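Long-range contact in FKBP-type peptidyl-prolyl cis-trans isomerase fkpA (Escherichia coli, PDB 1Q6I), which catalyses the cis-trans isomerisation of peptide bonds preceding proline and acts as a folding chaperone in the periplasm: residues V143-G148 with G163-F168. Sequence-based numbering, arbitrary orientation.
With FK5 (8-deethyl-8-[but-3-enyl]-ascomycin), chain C.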
loop_
_atom_site.group_PDB
_atom_site.type_symbol
_atom_site.label_atom_id
_atom_site.label_comp_id
_atom_site.label_asym_id
_atom_site.label_seq_id
_atom_site.Cartn_x
_atom_site.Cartn_y
_atom_site.Cartn_z
ATOM N N VAL A 143 -10.154 -9.409 -39.378
ATOM C CA VAL A 143 -11.302 -9.377 -38.482
ATOM C C VAL A 143 -11.675 -10.849 -38.185
ATOM O O VAL A 143 -11.914 -11.620 -39.129
ATOM C CB VAL A 143 -12.520 -8.673 -39.139
ATOM C CG1 VAL A 143 -13.677 -8.579 -38.161
ATOM C CG2 VAL A 143 -12.169 -7.303 -39.698
ATOM N N VAL A 144 -11.754 -11.227 -36.902
ATOM C CA VAL A 144 -12.030 -12.604 -36.501
ATOM C C VAL A 144 -12.955 -12.775 -35.323
ATOM O O VAL A 144 -13.049 -11.892 -34.468
ATOM C CB VAL A 144 -10.711 -13.280 -36.019
ATOM C CG1 VAL A 144 -9.663 -13.266 -37.110
ATOM C CG2 VAL A 144 -10.134 -12.569 -34.759
ATOM N N ASN A 145 -13.656 -13.906 -35.271
ATOM C CA ASN A 145 -14.250 -14.325 -34.026
ATOM C C ASN A 145 -13.326 -15.435 -33.512
ATOM O O ASN A 145 -12.715 -16.166 -34.280
ATOM C CB ASN A 145 -15.674 -14.830 -34.171
ATOM C CG ASN A 145 -16.666 -13.710 -34.404
ATOM O OD1 ASN A 145 -16.779 -12.746 -33.608
ATOM N ND2 ASN A 145 -17.404 -13.830 -35.489
ATOM N N TYR A 146 -13.199 -15.555 -32.206
ATOM C CA TYR A 146 -12.356 -16.624 -31.657
ATOM C C TYR A 146 -12.751 -17.015 -30.241
ATOM O O TYR A 146 -13.437 -16.312 -29.515
ATOM C CB TYR A 146 -10.868 -16.241 -31.696
ATOM C CG TYR A 146 -10.540 -15.143 -30.747
ATOM C CD1 TYR A 146 -10.719 -13.839 -31.125
ATOM C CD2 TYR A 146 -10.117 -15.404 -29.436
ATOM C CE1 TYR A 146 -10.478 -12.801 -30.277
ATOM C CE2 TYR A 146 -9.870 -14.353 -28.558
ATOM C CZ TYR A 146 -10.058 -13.039 -28.995
ATOM O OH TYR A 146 -9.860 -11.923 -28.175
ATOM N N LYS A 147 -12.261 -18.159 -29.848
ATOM C CA LYS A 147 -12.463 -18.664 -28.540
ATOM C C LYS A 147 -11.119 -19.201 -28.197
ATOM O O LYS A 147 -10.532 -19.922 -29.021
ATOM C CB LYS A 147 -13.469 -19.773 -28.630
ATOM C CG LYS A 147 -13.734 -20.477 -27.378
ATOM C CD LYS A 147 -15.030 -21.293 -27.512
ATOM C CE LYS A 147 -14.773 -22.670 -28.083
ATOM N NZ LYS A 147 -15.801 -23.608 -27.546
ATOM N N GLY A 148 -10.617 -18.838 -27.016
ATOM C CA GLY A 148 -9.356 -19.360 -26.513
ATOM C C GLY A 148 -9.521 -20.149 -25.203
ATOM O O GLY A 148 -10.261 -19.730 -24.309
ATOM N N GLY A 163 -20.208 -9.896 -28.468
ATOM C CA GLY A 163 -21.149 -9.608 -29.521
ATOM C C GLY A 163 -20.516 -8.945 -30.724
ATOM O O GLY A 163 -21.215 -8.367 -31.538
ATOM N N GLU A 164 -19.195 -9.005 -30.843
ATOM C CA GLU A 164 -18.561 -8.394 -31.991
ATOM C C GLU A 164 -17.232 -9.039 -32.279
ATOM O O GLU A 164 -16.557 -9.538 -31.400
ATOM C CB GLU A 164 -18.413 -6.889 -31.794
ATOM C CG GLU A 164 -17.328 -6.506 -30.809
ATOM C CD GLU A 164 -17.154 -5.009 -30.699
ATOM O OE1 GLU A 164 -17.930 -4.268 -31.324
ATOM O OE2 GLU A 164 -16.245 -4.573 -29.978
ATOM N N PRO A 165 -16.885 -9.101 -33.542
ATOM C CA PRO A 165 -15.592 -9.657 -33.908
ATOM C C PRO A 165 -14.490 -8.693 -33.490
ATOM O O PRO A 165 -14.768 -7.586 -33.109
ATOM C CB PRO A 165 -15.682 -9.744 -35.413
ATOM C CG PRO A 165 -16.636 -8.654 -35.784
ATOM C CD PRO A 165 -17.681 -8.721 -34.721
ATOM N N LEU A 166 -13.260 -9.152 -33.546
ATOM C CA LEU A 166 -12.108 -8.364 -33.205
ATOM C C LEU A 166 -11.296 -8.092 -34.456
ATOM O O LEU A 166 -11.069 -8.963 -35.267
ATOM C CB LEU A 166 -11.239 -9.164 -32.244
ATOM C CG LEU A 166 -9.885 -8.544 -31.911
ATOM C CD1 LEU A 166 -10.106 -7.473 -30.867
ATOM C CD2 LEU A 166 -8.907 -9.626 -31.414
ATOM N N SER A 167 -10.775 -6.896 -34.531
ATOM C CA SER A 167 -9.984 -6.437 -35.635
ATOM C C SER A 167 -8.586 -6.251 -35.114
ATOM O O SER A 167 -8.449 -5.743 -34.026
ATOM C CB SER A 167 -10.475 -5.023 -36.004
ATOM O OG SER A 167 -10.716 -4.851 -37.366
ATOM N N PHE A 168 -7.556 -6.602 -35.882
ATOM C CA PHE A 168 -6.194 -6.242 -35.536
ATOM C C PHE A 168 -5.234 -6.411 -36.724
ATOM O O PHE A 168 -5.533 -7.103 -37.718
ATOM C CB PHE A 168 -5.714 -7.104 -34.378
ATOM C CG PHE A 168 -5.776 -8.557 -34.663
ATOM C CD1 PHE A 168 -4.829 -9.150 -35.466
ATOM C CD2 PHE A 168 -6.788 -9.336 -34.122
ATOM C CE1 PHE A 168 -4.889 -10.504 -35.731
ATOM C CE2 PHE A 168 -6.853 -10.664 -34.380
ATOM C CZ PHE A 168 -5.899 -11.262 -35.201
HETATM C C1 FK5 C . -3.059 -11.550 -29.150
HETATM C C2 FK5 C . -3.907 -12.798 -29.112
HETATM C C3 FK5 C . -4.340 -13.603 -30.316
HETATM C C4 FK5 C . -5.351 -12.723 -31.001
HETATM C C5 FK5 C . -6.594 -12.529 -30.119
HETATM C C6 FK5 C . -6.260 -12.099 -28.684
HETATM C C8 FK5 C . -4.968 -13.408 -27.053
HETATM C C9 FK5 C . -6.021 -13.420 -26.181
HETATM C C10 FK5 C . -6.062 -12.462 -25.021
HETATM C C11 FK5 C . -4.778 -12.343 -24.190
HETATM C C12 FK5 C . -4.852 -11.169 -23.206
HETATM C C13 FK5 C . -5.369 -9.904 -23.871
HETATM C C14 FK5 C . -6.642 -10.201 -24.627
HETATM C C15 FK5 C . -7.216 -8.982 -25.352
HETATM C C16 FK5 C . -8.305 -8.294 -24.559
HETATM C C17 FK5 C . -7.924 -6.970 -23.908
HETATM C C18 FK5 C . -6.613 -6.363 -24.441
HETATM C C19 FK5 C . -6.799 -5.251 -25.469
HETATM C C20 FK5 C . -5.731 -4.252 -25.610
HETATM C C21 FK5 C . -5.306 -3.754 -26.960
HETATM C C22 FK5 C . -4.243 -4.627 -27.592
HETATM C C23 FK5 C . -4.626 -5.847 -28.380
HETATM C C24 FK5 C . -3.399 -6.682 -28.759
HETATM C C25 FK5 C . -3.894 -8.113 -28.772
HETATM C C26 FK5 C . -2.886 -9.258 -28.859
HETATM C C27 FK5 C . -1.840 -8.950 -27.878
HETATM C C28 FK5 C . -0.550 -8.585 -28.415
HETATM C C29 FK5 C . 0.645 -8.453 -27.551
HETATM C C30 FK5 C . 1.516 -9.695 -27.679
HETATM C C31 FK5 C . 2.851 -9.506 -26.956
HETATM C C32 FK5 C . 3.504 -8.271 -27.516
HETATM C C33 FK5 C . 2.641 -7.048 -27.271
HETATM C C34 FK5 C . 1.366 -7.222 -28.058
HETATM C C35 FK5 C . -4.467 -13.613 -23.430
HETATM C C36 FK5 C . -7.900 -7.227 -22.404
HETATM C C37 FK5 C . -8.004 -5.147 -26.356
HETATM C C38 FK5 C . -4.851 -2.306 -26.786
HETATM C C39 FK5 C . -5.664 -1.412 -27.697
HETATM C C40 FK5 C . -6.182 -0.133 -27.195
HETATM C C41 FK5 C . -4.772 -8.214 -29.993
HETATM C C42 FK5 C . -2.151 -9.045 -26.417
HETATM C C43 FK5 C . -4.606 -8.472 -22.116
HETATM C C44 FK5 C . -8.682 -8.565 -27.192
HETATM C C45 FK5 C . 3.902 -11.491 -26.122
HETATM N N7 FK5 C . -5.040 -12.803 -28.214
HETATM O O1 FK5 C . -3.495 -10.537 -28.565
HETATM O O2 FK5 C . -1.877 -11.490 -29.899
HETATM O O3 FK5 C . -3.805 -14.035 -26.670
HETATM O O4 FK5 C . -7.091 -14.298 -26.371
HETATM O O5 FK5 C . -6.315 -11.184 -25.591
HETATM O O6 FK5 C . -7.139 -12.993 -24.206
HETATM O O7 FK5 C . -5.671 -8.894 -22.943
HETATM O O8 FK5 C . -7.784 -9.437 -26.549
HETATM O O9 FK5 C . -2.878 -4.360 -27.512
HETATM O O10 FK5 C . -2.922 -6.366 -30.039
HETATM O O11 FK5 C . 3.715 -10.593 -27.196
HETATM O O12 FK5 C . 4.768 -8.076 -26.953
#
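L166 extends CG opposite its own amide nitrogen (chi1 173°), which carries CD2 up to the ring of Y146, whose CG stands between its own N and carbonyl carbon (chi1 69°); the two side chains converge on the bound FK5. L166 CD2 touches Y146 CE1 at 3.7 Å, approaching the ring obliquely, and also lies beside FK5 C5. FK5 C5 rests over one face of the Y146 ring, offset toward the rim, 3.7 Å from CZ. Hydrogen bonds to D157 and R162 fix where the Y146 hydroxyl lies, while W177, edge-to-face, and FK5 C5 pack against the ring and would hinder its turning.

On the same side of the sheet, V144 CG2 lies 3.8 Å from F168 CE2, the two side chains crossing at about a right angle, while L166 CG sits at the edge of the F168 ring, in its plane. The backbones are joined as an antiparallel hydrogen-bonded pair: L166 N to V144 O is almost linear (174°), V144 N to L166 O slightly bent (162°), both at 2.9 Å. L166 O additionally receives a CA-H contact from V143. V143 and S167 form the adjoining non-hydrogen-bonded pair, with side chains on the face away from the ligand; there V143 CG1 packs alongside P165, 3.6 Å from its CB.

Y146, L166 and F168 thus contribute to a largely apolar pocket between a curved antiparallel sheet and the helix 175-180 that carries W177, the arrangement of the FKBP fold, in which the pipecolinyl ring of FK506-type macrolides enters the prolyl isomerase active site.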